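Side-chain contacts in proline iminopeptidase (PDB 3WMR), which is an amidohydrolase of the alpha/beta hydrolase fold, probably with a serine nucleophile, that acts on polyketide substrates and probably releases N-terminal proline from peptides: residues W98-Q101 with L102-E106; D187-E190 with Y191-M195; E301-H304 with E305-D309. One frame throughout, in Å; residues are numbered along the deposited sequence.

Contact 1: residues W98-Q101 with L102-E106; sequences WTVQ and LFEDE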
ATOM      1  N   TRP A  98       1.842 -12.763 -12.399  1.00 37.39           N
ATOM      2  CA  TRP A  98       1.703 -11.743 -11.369  1.00 36.43           C
ATOM      3  C   TRP A  98       0.577 -12.115 -10.415  1.00 34.88           C
ATOM      4  O   TRP A  98      -0.586 -11.754 -10.619  1.00 35.68           O
ATOM      5  CB  TRP A  98       1.469 -10.369 -12.004  1.00 35.45           C
ATOM      6  CG  TRP A  98       2.620  -9.935 -12.863  1.00 35.89           C
ATOM      7  CD1 TRP A  98       2.618  -9.782 -14.225  1.00 36.75           C
ATOM      8  CD2 TRP A  98       3.949  -9.629 -12.431  1.00 36.24           C
ATOM      9  NE1 TRP A  98       3.861  -9.388 -14.660  1.00 37.25           N
ATOM     10  CE2 TRP A  98       4.696  -9.282 -13.580  1.00 37.03           C
ATOM     11  CE3 TRP A  98       4.580  -9.598 -11.184  1.00 35.90           C
ATOM     12  CZ2 TRP A  98       6.042  -8.910 -13.515  1.00 37.37           C
ATOM     13  CZ3 TRP A  98       5.922  -9.230 -11.124  1.00 36.23           C
ATOM     14  CH2 TRP A  98       6.634  -8.893 -12.280  1.00 36.92           C
ATOM     15  N   THR A  99       0.939 -12.840  -9.366  1.00 32.64           N
ATOM     16  CA  THR A  99      -0.023 -13.380  -8.433  1.00 32.09           C
ATOM     17  C   THR A  99       0.254 -12.868  -7.031  1.00 29.94           C
ATOM     18  O   THR A  99       1.350 -12.392  -6.734  1.00 29.95           O
ATOM     19  CB  THR A  99       0.097 -14.906  -8.382  1.00 32.92           C
ATOM     20  OG1 THR A  99       1.436 -15.241  -7.995  1.00 32.81           O
ATOM     21  CG2 THR A  99      -0.208 -15.501  -9.753  1.00 34.45           C
ATOM     22  N   VAL A 100      -0.757 -12.974  -6.183  1.00 28.23           N
ATOM     23  CA  VAL A 100      -0.600 -12.696  -4.773  1.00 27.60           C
ATOM     24  C   VAL A 100       0.447 -13.644  -4.156  1.00 28.21           C
ATOM     25  O   VAL A 100       1.250 -13.226  -3.331  1.00 26.14           O
ATOM     26  CB  VAL A 100      -1.950 -12.824  -4.027  1.00 27.50           C
ATOM     27  CG1 VAL A 100      -1.777 -12.531  -2.541  1.00 27.27           C
ATOM     28  CG2 VAL A 100      -2.997 -11.915  -4.658  1.00 27.42           C
ATOM     29  N   GLN A 101       0.434 -14.921  -4.550  1.00 29.40           N
ATOM     30  CA  GLN A 101       1.391 -15.896  -4.011  1.00 31.18           C
ATOM     31  C   GLN A 101       2.830 -15.467  -4.265  1.00 30.51           C
ATOM     32  O   GLN A 101       3.690 -15.601  -3.401  1.00 30.42           O
ATOM     33  CB  GLN A 101       1.167 -17.290  -4.613  1.00 34.12           C
ATOM     34  CG  GLN A 101       2.087 -18.347  -4.004  1.00 37.32           C
ATOM     35  CD  GLN A 101       1.875 -18.528  -2.503  1.00 40.51           C
ATOM     36  OE1 GLN A 101       2.827 -18.474  -1.704  1.00 41.68           O
ATOM     37  NE2 GLN A 101       0.616 -18.759  -2.109  1.00 42.92           N
ATOM     38  N   LEU A 102       3.086 -14.947  -5.458  1.00 31.02           N
ATOM     39  CA  LEU A 102       4.401 -14.434  -5.807  1.00 31.55           C
ATOM     40  C   LEU A 102       4.899 -13.426  -4.769  1.00 30.97           C
ATOM     41  O   LEU A 102       6.031 -13.530  -4.275  1.00 31.11           O
ATOM     42  CB  LEU A 102       4.346 -13.757  -7.171  1.00 32.79           C
ATOM     43  CG  LEU A 102       5.662 -13.193  -7.709  1.00 33.40           C
ATOM     44  CD1 LEU A 102       6.602 -14.340  -8.048  1.00 34.57           C
ATOM     45  CD2 LEU A 102       5.399 -12.311  -8.920  1.00 33.94           C
ATOM     46  N   PHE A 103       4.053 -12.449  -4.453  1.00 29.35           N
ATOM     47  CA  PHE A 103       4.453 -11.363  -3.569  1.00 28.38           C
ATOM     48  C   PHE A 103       4.512 -11.789  -2.119  1.00 28.75           C
ATOM     49  O   PHE A 103       5.305 -11.230  -1.363  1.00 29.32           O
ATOM     50  CB  PHE A 103       3.545 -10.141  -3.761  1.00 27.45           C
ATOM     51  CG  PHE A 103       3.721  -9.501  -5.096  1.00 26.69           C
ATOM     52  CD1 PHE A 103       4.872  -8.795  -5.377  1.00 26.34           C
ATOM     53  CD2 PHE A 103       2.782  -9.672  -6.099  1.00 26.59           C
ATOM     54  CE1 PHE A 103       5.075  -8.232  -6.619  1.00 26.19           C
ATOM     55  CE2 PHE A 103       2.977  -9.099  -7.344  1.00 27.00           C
ATOM     56  CZ  PHE A 103       4.129  -8.383  -7.606  1.00 26.26           C
ATOM     57  N   GLU A 104       3.681 -12.755  -1.721  1.00 29.68           N
ATOM     58  CA  GLU A 104       3.804 -13.376  -0.389  1.00 30.59           C
ATOM     59  C   GLU A 104       5.152 -14.066  -0.234  1.00 29.66           C
ATOM     60  O   GLU A 104       5.792 -13.974   0.807  1.00 27.68           O
ATOM     61  CB  GLU A 104       2.755 -14.461  -0.172  1.00 33.44           C
ATOM     62  CG  GLU A 104       1.330 -13.989  -0.019  1.00 34.96           C
ATOM     63  CD  GLU A 104       0.414 -15.177   0.213  1.00 37.16           C
ATOM     64  OE1 GLU A 104       0.557 -15.827   1.263  1.00 38.16           O
ATOM     65  OE2 GLU A 104      -0.435 -15.466  -0.652  1.00 41.01           O
ATOM     66  N   ASP A 105       5.538 -14.802  -1.278  1.00 30.56           N
ATOM     67  CA  ASP A 105       6.785 -15.553  -1.290  1.00 31.45           C
ATOM     68  C   ASP A 105       7.967 -14.604  -1.247  1.00 31.04           C
ATOM     69  O   ASP A 105       8.950 -14.893  -0.583  1.00 31.91           O
ATOM     70  CB  ASP A 105       6.888 -16.431  -2.545  1.00 32.83           C
ATOM     71  CG  ASP A 105       5.975 -17.645  -2.503  1.00 34.28           C
ATOM     72  OD1 ASP A 105       5.555 -18.053  -1.403  1.00 35.36           O
ATOM     73  OD2 ASP A 105       5.681 -18.205  -3.586  1.00 35.53           O
ATOM     74  N   GLU A 106       7.863 -13.478  -1.955  1.00 30.78           N
ATOM     75  CA  GLU A 106       8.892 -12.441  -1.929  1.00 31.03           C
ATOM     76  C   GLU A 106       9.049 -11.804  -0.542  1.00 30.51           C
ATOM     77  O   GLU A 106      10.165 -11.588  -0.078  1.00 31.92           O
ATOM     78  CB  GLU A 106       8.587 -11.338  -2.961  1.00 31.46           C
ATOM     79  CG  GLU A 106       9.633 -10.237  -2.976  1.00 32.31           C
ATOM     80  CD  GLU A 106       9.347  -9.113  -3.950  1.00 32.75           C
ATOM     81  OE1 GLU A 106       8.196  -8.607  -4.017  1.00 32.46           O
ATOM     82  OE2 GLU A 106      10.305  -8.704  -4.637  1.00 33.87           O
TER

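Contact 2: residues D187-E190 with Y191-M195; sequences DTEE and YFHAM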
ATOM      1  N   ASP A 187      -5.199   7.027 -21.415  1.00 41.76           N
ATOM      2  CA  ASP A 187      -3.896   7.700 -21.468  1.00 45.38           C
ATOM      3  C   ASP A 187      -3.978   9.153 -21.968  1.00 45.68           C
ATOM      4  O   ASP A 187      -2.989   9.877 -21.902  1.00 47.34           O
ATOM      5  CB  ASP A 187      -2.874   6.896 -22.284  1.00 47.78           C
ATOM      6  CG  ASP A 187      -3.327   6.622 -23.699  1.00 51.18           C
ATOM      7  OD1 ASP A 187      -4.341   7.198 -24.150  1.00 54.60           O
ATOM      8  OD2 ASP A 187      -2.655   5.811 -24.368  1.00 56.84           O
ATOM      9  N   THR A 188      -5.144   9.594 -22.443  1.00 45.09           N
ATOM     10  CA  THR A 188      -5.276  10.960 -22.955  1.00 45.45           C
ATOM     11  C   THR A 188      -5.160  12.006 -21.869  1.00 45.97           C
ATOM     12  O   THR A 188      -5.371  11.728 -20.690  1.00 43.72           O
ATOM     13  CB  THR A 188      -6.619  11.225 -23.648  1.00 45.18           C
ATOM     14  OG1 THR A 188      -7.687  11.005 -22.717  1.00 44.69           O
ATOM     15  CG2 THR A 188      -6.780  10.348 -24.893  1.00 45.28           C
ATOM     16  N   GLU A 189      -4.841  13.222 -22.304  1.00 46.05           N
ATOM     17  CA  GLU A 189      -4.701  14.384 -21.423  1.00 46.85           C
ATOM     18  C   GLU A 189      -5.996  14.691 -20.687  1.00 43.98           C
ATOM     19  O   GLU A 189      -6.008  14.978 -19.486  1.00 43.10           O
ATOM     20  CB  GLU A 189      -4.309  15.616 -22.262  1.00 49.44           C
ATOM     21  CG  GLU A 189      -3.978  16.855 -21.446  1.00 52.26           C
ATOM     22  CD  GLU A 189      -2.572  16.819 -20.883  1.00 55.77           C
ATOM     23  OE1 GLU A 189      -2.023  15.703 -20.732  1.00 59.04           O
ATOM     24  OE2 GLU A 189      -2.010  17.905 -20.606  1.00 57.58           O
ATOM     25  N   GLU A 190      -7.082  14.649 -21.441  1.00 42.26           N
ATOM     26  CA  GLU A 190      -8.399  14.975 -20.933  1.00 41.52           C
ATOM     27  C   GLU A 190      -8.898  13.983 -19.860  1.00 38.84           C
ATOM     28  O   GLU A 190      -9.537  14.381 -18.890  1.00 37.04           O
ATOM     29  CB  GLU A 190      -9.368  15.013 -22.103  1.00 42.63           C
ATOM     30  CG  GLU A 190     -10.717  15.583 -21.759  1.00 44.25           C
ATOM     31  CD  GLU A 190     -11.609  15.635 -22.967  1.00 46.68           C
ATOM     32  OE1 GLU A 190     -12.139  14.571 -23.383  1.00 46.14           O
ATOM     33  OE2 GLU A 190     -11.766  16.750 -23.500  1.00 48.05           O
ATOM     34  N   TYR A 191      -8.625  12.695 -20.032  1.00 37.12           N
ATOM     35  CA  TYR A 191      -8.961  11.737 -18.971  1.00 34.53           C
ATOM     36  C   TYR A 191      -8.152  12.040 -17.709  1.00 34.49           C
ATOM     37  O   TYR A 191      -8.679  12.006 -16.590  1.00 32.70           O
ATOM     38  CB  TYR A 191      -8.679  10.320 -19.407  1.00 33.37           C
ATOM     39  CG  TYR A 191      -9.099   9.304 -18.377  1.00 31.51           C
ATOM     40  CD1 TYR A 191     -10.438   9.029 -18.160  1.00 30.94           C
ATOM     41  CD2 TYR A 191      -8.157   8.640 -17.605  1.00 31.66           C
ATOM     42  CE1 TYR A 191     -10.836   8.098 -17.210  1.00 30.14           C
ATOM     43  CE2 TYR A 191      -8.536   7.702 -16.656  1.00 30.96           C
ATOM     44  CZ  TYR A 191      -9.883   7.431 -16.462  1.00 29.83           C
ATOM     45  OH  TYR A 191     -10.283   6.501 -15.527  1.00 27.26           O
ATOM     46  N   PHE A 192      -6.873  12.347 -17.910  1.00 34.80           N
ATOM     47  CA  PHE A 192      -5.950  12.600 -16.813  1.00 35.66           C
ATOM     48  C   PHE A 192      -6.401  13.741 -15.912  1.00 36.68           C
ATOM     49  O   PHE A 192      -6.282  13.652 -14.702  1.00 37.07           O
ATOM     50  CB  PHE A 192      -4.532  12.875 -17.326  1.00 37.06           C
ATOM     51  CG  PHE A 192      -3.498  12.843 -16.246  1.00 37.32           C
ATOM     52  CD1 PHE A 192      -3.312  13.939 -15.414  1.00 38.12           C
ATOM     53  CD2 PHE A 192      -2.743  11.703 -16.029  1.00 37.49           C
ATOM     54  CE1 PHE A 192      -2.386  13.902 -14.392  1.00 38.11           C
ATOM     55  CE2 PHE A 192      -1.806  11.665 -15.008  1.00 38.04           C
ATOM     56  CZ  PHE A 192      -1.629  12.769 -14.189  1.00 38.22           C
ATOM     57  N   HIS A 193      -6.911  14.820 -16.491  1.00 38.02           N
ATOM     58  CA  HIS A 193      -7.381  15.933 -15.673  1.00 39.38           C
ATOM     59  C   HIS A 193      -8.728  15.657 -14.983  1.00 36.24           C
ATOM     60  O   HIS A 193      -8.976  16.175 -13.895  1.00 35.04           O
ATOM     61  CB  HIS A 193      -7.334  17.231 -16.484  1.00 43.66           C
ATOM     62  CG  HIS A 193      -5.928  17.656 -16.787  1.00 48.16           C
ATOM     63  ND1 HIS A 193      -5.059  18.091 -15.806  1.00 51.30           N
ATOM     64  CD2 HIS A 193      -5.213  17.636 -17.937  1.00 50.23           C
ATOM     65  CE1 HIS A 193      -3.881  18.353 -16.344  1.00 52.09           C
ATOM     66  NE2 HIS A 193      -3.949  18.088 -17.637  1.00 53.51           N
ATOM     67  N   ALA A 194      -9.570  14.815 -15.584  1.00 32.56           N
ATOM     68  CA  ALA A 194     -10.764  14.312 -14.899  1.00 32.10           C
ATOM     69  C   ALA A 194     -10.374  13.380 -13.728  1.00 30.53           C
ATOM     70  O   ALA A 194     -10.905  13.502 -12.630  1.00 29.86           O
ATOM     71  CB  ALA A 194     -11.676  13.591 -15.881  1.00 32.05           C
ATOM     72  N   MET A 195      -9.418  12.487 -13.971  1.00 29.82           N
ATOM     73  CA  MET A 195      -8.842  11.620 -12.928  1.00 29.75           C
ATOM     74  C   MET A 195      -8.283  12.445 -11.769  1.00 30.25           C
ATOM     75  O   MET A 195      -8.372  12.034 -10.613  1.00 27.89           O
ATOM     76  CB  MET A 195      -7.723  10.760 -13.527  1.00 29.84           C
ATOM     77  CG  MET A 195      -7.140   9.704 -12.600  1.00 29.93           C
ATOM     78  SD  MET A 195      -5.456   9.241 -13.058  1.00 32.07           S
ATOM     79  CE  MET A 195      -4.599  10.647 -12.337  1.00 31.50           C
TER

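Contact 3: residues E301-H304 with E305-D309; sequences ERFH and EVMID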
ATOM      1  N   GLU A 301       2.866  14.875  10.995  1.00 36.33           N
ATOM      2  CA  GLU A 301       3.091  14.773  12.437  1.00 38.12           C
ATOM      3  C   GLU A 301       2.049  13.896  13.115  1.00 36.34           C
ATOM      4  O   GLU A 301       2.393  13.067  13.941  1.00 34.76           O
ATOM      5  CB  GLU A 301       3.103  16.162  13.072  1.00 42.13           C
ATOM      6  CG  GLU A 301       4.232  17.028  12.544  1.00 46.15           C
ATOM      7  CD  GLU A 301       3.919  18.509  12.576  1.00 51.22           C
ATOM      8  OE1 GLU A 301       4.836  19.284  12.914  1.00 54.42           O
ATOM      9  OE2 GLU A 301       2.767  18.902  12.267  1.00 54.88           O
ATOM     10  N   ARG A 302       0.780  14.078  12.762  1.00 35.49           N
ATOM     11  CA  ARG A 302      -0.297  13.290  13.373  1.00 34.55           C
ATOM     12  C   ARG A 302      -0.195  11.784  13.027  1.00 32.00           C
ATOM     13  O   ARG A 302      -0.453  10.927  13.867  1.00 30.63           O
ATOM     14  CB  ARG A 302      -1.662  13.858  12.968  1.00 35.35           C
ATOM     15  CG  ARG A 302      -2.870  13.158  13.586  1.00 36.82           C
ATOM     16  CD  ARG A 302      -2.814  13.174  15.103  1.00 39.31           C
ATOM     17  NE  ARG A 302      -3.752  12.224  15.708  1.00 41.27           N
ATOM     18  CZ  ARG A 302      -3.674  11.786  16.966  1.00 42.96           C
ATOM     19  NH1 ARG A 302      -2.700  12.196  17.778  1.00 43.82           N
ATOM     20  NH2 ARG A 302      -4.572  10.923  17.416  1.00 43.36           N
ATOM     21  N   PHE A 303       0.187  11.486  11.790  1.00 30.52           N
ATOM     22  CA  PHE A 303       0.435  10.124  11.377  1.00 29.73           C
ATOM     23  C   PHE A 303       1.568   9.493  12.199  1.00 29.26           C
ATOM     24  O   PHE A 303       1.446   8.353  12.699  1.00 28.21           O
ATOM     25  CB  PHE A 303       0.753  10.071   9.880  1.00 28.86           C
ATOM     26  CG  PHE A 303       1.145   8.712   9.405  1.00 27.14           C
ATOM     27  CD1 PHE A 303       0.194   7.839   8.898  1.00 26.79           C
ATOM     28  CD2 PHE A 303       2.460   8.294   9.493  1.00 26.45           C
ATOM     29  CE1 PHE A 303       0.551   6.576   8.478  1.00 25.22           C
ATOM     30  CE2 PHE A 303       2.829   7.041   9.065  1.00 26.31           C
ATOM     31  CZ  PHE A 303       1.868   6.176   8.558  1.00 25.55           C
ATOM     32  N   HIS A 304       2.666  10.230  12.325  1.00 29.72           N
ATOM     33  CA  HIS A 304       3.794   9.822  13.155  1.00 30.39           C
ATOM     34  C   HIS A 304       3.360   9.522  14.589  1.00 30.81           C
ATOM     35  O   HIS A 304       3.667   8.454  15.103  1.00 30.18           O
ATOM     36  CB  HIS A 304       4.879  10.903  13.149  1.00 31.44           C
ATOM     37  CG  HIS A 304       6.026  10.608  14.058  1.00 31.48           C
ATOM     38  ND1 HIS A 304       7.188  10.012  13.620  1.00 30.90           N
ATOM     39  CD2 HIS A 304       6.193  10.838  15.381  1.00 32.00           C
ATOM     40  CE1 HIS A 304       8.022   9.885  14.636  1.00 31.41           C
ATOM     41  NE2 HIS A 304       7.439  10.372  15.717  1.00 31.84           N
ATOM     42  N   GLU A 305       2.660  10.466  15.228  1.00 33.25           N
ATOM     43  CA  GLU A 305       2.146  10.269  16.586  1.00 34.38           C
ATOM     44  C   GLU A 305       1.278   9.007  16.702  1.00 32.41           C
ATOM     45  O   GLU A 305       1.387   8.253  17.669  1.00 31.06           O
ATOM     46  CB  GLU A 305       1.321  11.476  17.045  1.00 38.35           C
ATOM     47  CG  GLU A 305       2.130  12.727  17.362  1.00 42.33           C
ATOM     48  CD  GLU A 305       1.262  13.962  17.602  1.00 46.49           C
ATOM     49  OE1 GLU A 305       0.015  13.876  17.464  1.00 48.66           O
ATOM     50  OE2 GLU A 305       1.834  15.032  17.924  1.00 48.79           O
ATOM     51  N   VAL A 306       0.410   8.789  15.721  1.00 30.86           N
ATOM     52  CA  VAL A 306      -0.510   7.654  15.771  1.00 29.27           C
ATOM     53  C   VAL A 306       0.274   6.352  15.671  1.00 27.29           C
ATOM     54  O   VAL A 306       0.082   5.454  16.472  1.00 26.82           O
ATOM     55  CB  VAL A 306      -1.586   7.742  14.678  1.00 29.35           C
ATOM     56  CG1 VAL A 306      -2.359   6.424  14.561  1.00 28.99           C
ATOM     57  CG2 VAL A 306      -2.546   8.874  14.991  1.00 30.41           C
ATOM     58  N   MET A 307       1.201   6.297  14.723  1.00 26.99           N
ATOM     59  CA  MET A 307       2.061   5.143  14.550  1.00 26.11           C
ATOM     60  C   MET A 307       2.892   4.836  15.789  1.00 26.33           C
ATOM     61  O   MET A 307       2.893   3.708  16.277  1.00 24.84           O
ATOM     62  CB  MET A 307       2.963   5.332  13.333  1.00 26.05           C
ATOM     63  CG  MET A 307       2.257   5.109  12.003  1.00 26.39           C
ATOM     64  SD  MET A 307       1.640   3.415  11.812  1.00 26.09           S
ATOM     65  CE  MET A 307       3.164   2.489  11.838  1.00 25.63           C
ATOM     66  N   ILE A 308       3.583   5.840  16.321  1.00 26.55           N
ATOM     67  CA  ILE A 308       4.412   5.619  17.504  1.00 28.00           C
ATOM     68  C   ILE A 308       3.592   5.100  18.690  1.00 28.65           C
ATOM     69  O   ILE A 308       4.033   4.186  19.401  1.00 27.15           O
ATOM     70  CB  ILE A 308       5.174   6.899  17.911  1.00 29.30           C
ATOM     71  CG1 ILE A 308       6.191   7.266  16.835  1.00 29.46           C
ATOM     72  CG2 ILE A 308       5.873   6.713  19.253  1.00 30.72           C
ATOM     73  CD1 ILE A 308       7.215   6.197  16.536  1.00 28.44           C
ATOM     74  N   ASP A 309       2.406   5.680  18.893  1.00 30.39           N
ATOM     75  CA  ASP A 309       1.478   5.249  19.947  1.00 31.21           C
ATOM     76  C   ASP A 309       1.103   3.760  19.801  1.00 29.13           C
ATOM     77  O   ASP A 309       1.145   2.993  20.767  1.00 26.70           O
ATOM     78  CB  ASP A 309       0.231   6.133  19.910  1.00 34.46           C
ATOM     79  CG  ASP A 309      -0.690   5.901  21.091  1.00 38.18           C
ATOM     80  OD1 ASP A 309      -0.534   6.619  22.106  1.00 41.95           O
ATOM     81  OD2 ASP A 309      -1.569   5.005  21.006  1.00 39.40           O
TER

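Contact 1: residues W98-Q101 with L102-E106
Trp98 lays the six-membered part of its indole against Leu102 and Phe103 at the point where helix 100-113 of the alpha/beta hydrolase fold begins. Atom CE3 of Trp98 is 3.6 Å from CD2 of Leu102, the two side chains running alongside each other in the same direction, and 3.8 Å from CZ of Phe103, whose side chain crosses that of Trp98 obliquely. The Leu102 methyl CD2 also sits above one face of the Phe103 ring, toward its rim, and so joins the three into one apolar cluster. Met230 of helix 225-230 packs on both aromatic side chains, while the indole NE1 is spent on Lys93 O.

Thr99 is the N-cap. With chi1 at 58°, OG1 is tucked between its own backbone N and carbonyl carbon and turned to the first turn, where it accepts from Leu102 N at 3.0 Å (N-H...O angle 156°). The regular helical bonds then take over, Glu104 N to Val100 O and Asp105 N to Gln101 O. Glu104 sets CG beside its own backbone N, 3.4 Å from Val100 O, and runs on extended to its main partner Arg138, a salt bridge made through OE1. The side chain of Val100 approaches the bound polyether, and its methyl CG1 lies 3.7 Å from the other carboxylate oxygen, OE2 of Glu104.

Contact 2: residues D187-E190 with Y191-M195
The N-terminus of helix 189-202 is capped by Thr188, which turns its hydroxyl to the first helical turn. OG1 of Thr188 accepts from Tyr191 N in a weak but fairly straight bond of 3.3 Å (N-H...O angle 160°), and it also bonds to Thr185 O, so the loop before the helix and the helix start share one hydroxyl. The same oxygen lies 3.5 Å from CB of Tyr191, whose side chain crosses that of Thr188 at about a right angle. With CG anti to the backbone N (chi1 -176°), the Tyr191 ring is carried away from the cap toward Leu177 and His180 of helix 171-183, and its OH reaches Glu181 and Asn234.

Across the first turn, Glu189 and His193 meet on an exposed side. CG of Glu189 lies in the plane of the imidazole, at its edge, 3.8 Å from CD2 of His193. The carboxylate stands nearly perpendicular to the ring, 84° between planes, and its OE2 stays 3.6 Å from NE2 of His193. CD2 of His193 also comes within 3.2 Å of Glu189 O. Beneath these side chains, Phe192 N to Thr188 O and His193 N to Glu189 O begin the i to i+4 bonding of a threonine-capped alpha-helix.

Contact 3: residues E301-H304 with E305-D309
Three flat groups in succession, the Arg302 guanidinium and the Phe303 and His304 rings, are each covered on one face by the side chain four residues on, along helix 300-312 of the alpha/beta hydrolase fold. CG2 of Val306 lies over the guanidinium, 3.6 Å from NE of Arg302. At the edge of the same group, NH1 of Arg302 gives a salt-bridge hydrogen bond of 3.2 Å to OE1 of Glu305. That oxygen is met on its anti side, with the carboxylate turned 81° from the guanidinium plane. A bend at chi2 (58°) turns the Arg302 chain forward, toward the C-terminal end of the helix, to reach both partners.

On the buried side, CG of Met307 makes a CH-pi contact over the Phe303 ring, 3.6 Å from its CE2, and SD stands obliquely to the same ring in a Met-aromatic contact. Phe303 and Val306 pack on Leu261 of strand 258-263, and Met307 on Met259, seating the helix on the sheet. The His304 imidazole has its ND1 bonded to OG of Ser68, and CG1 of Ile308 makes a second CH-pi contact over its ring face, 3.8 Å from the centroid and 3.5 Å from NE2 of His304.

Overall arrangement
Along the chain the contacts come in the order 1, 2, 3, at the starts of helices 100-113 and 189-202 and wholly inside helix 300-312. None touches another. The centres of contacts 1 and 3 lie about 30 Å apart, on opposite sides of the chain's centre. The centres of contacts 2 and 3 are about 35 Å apart. Contact 3 packs on strands 258-263 and 283-288 of the mixed sheet, with Phe303 about 9 Å from the predicted catalytic Asp266, side chain to side chain. Contact 1 borders the bound polyether, and contact 2 lies farthest out, against helix 171-183. They are thus separate local features of one chain: central sheet, ligand surroundings and periphery.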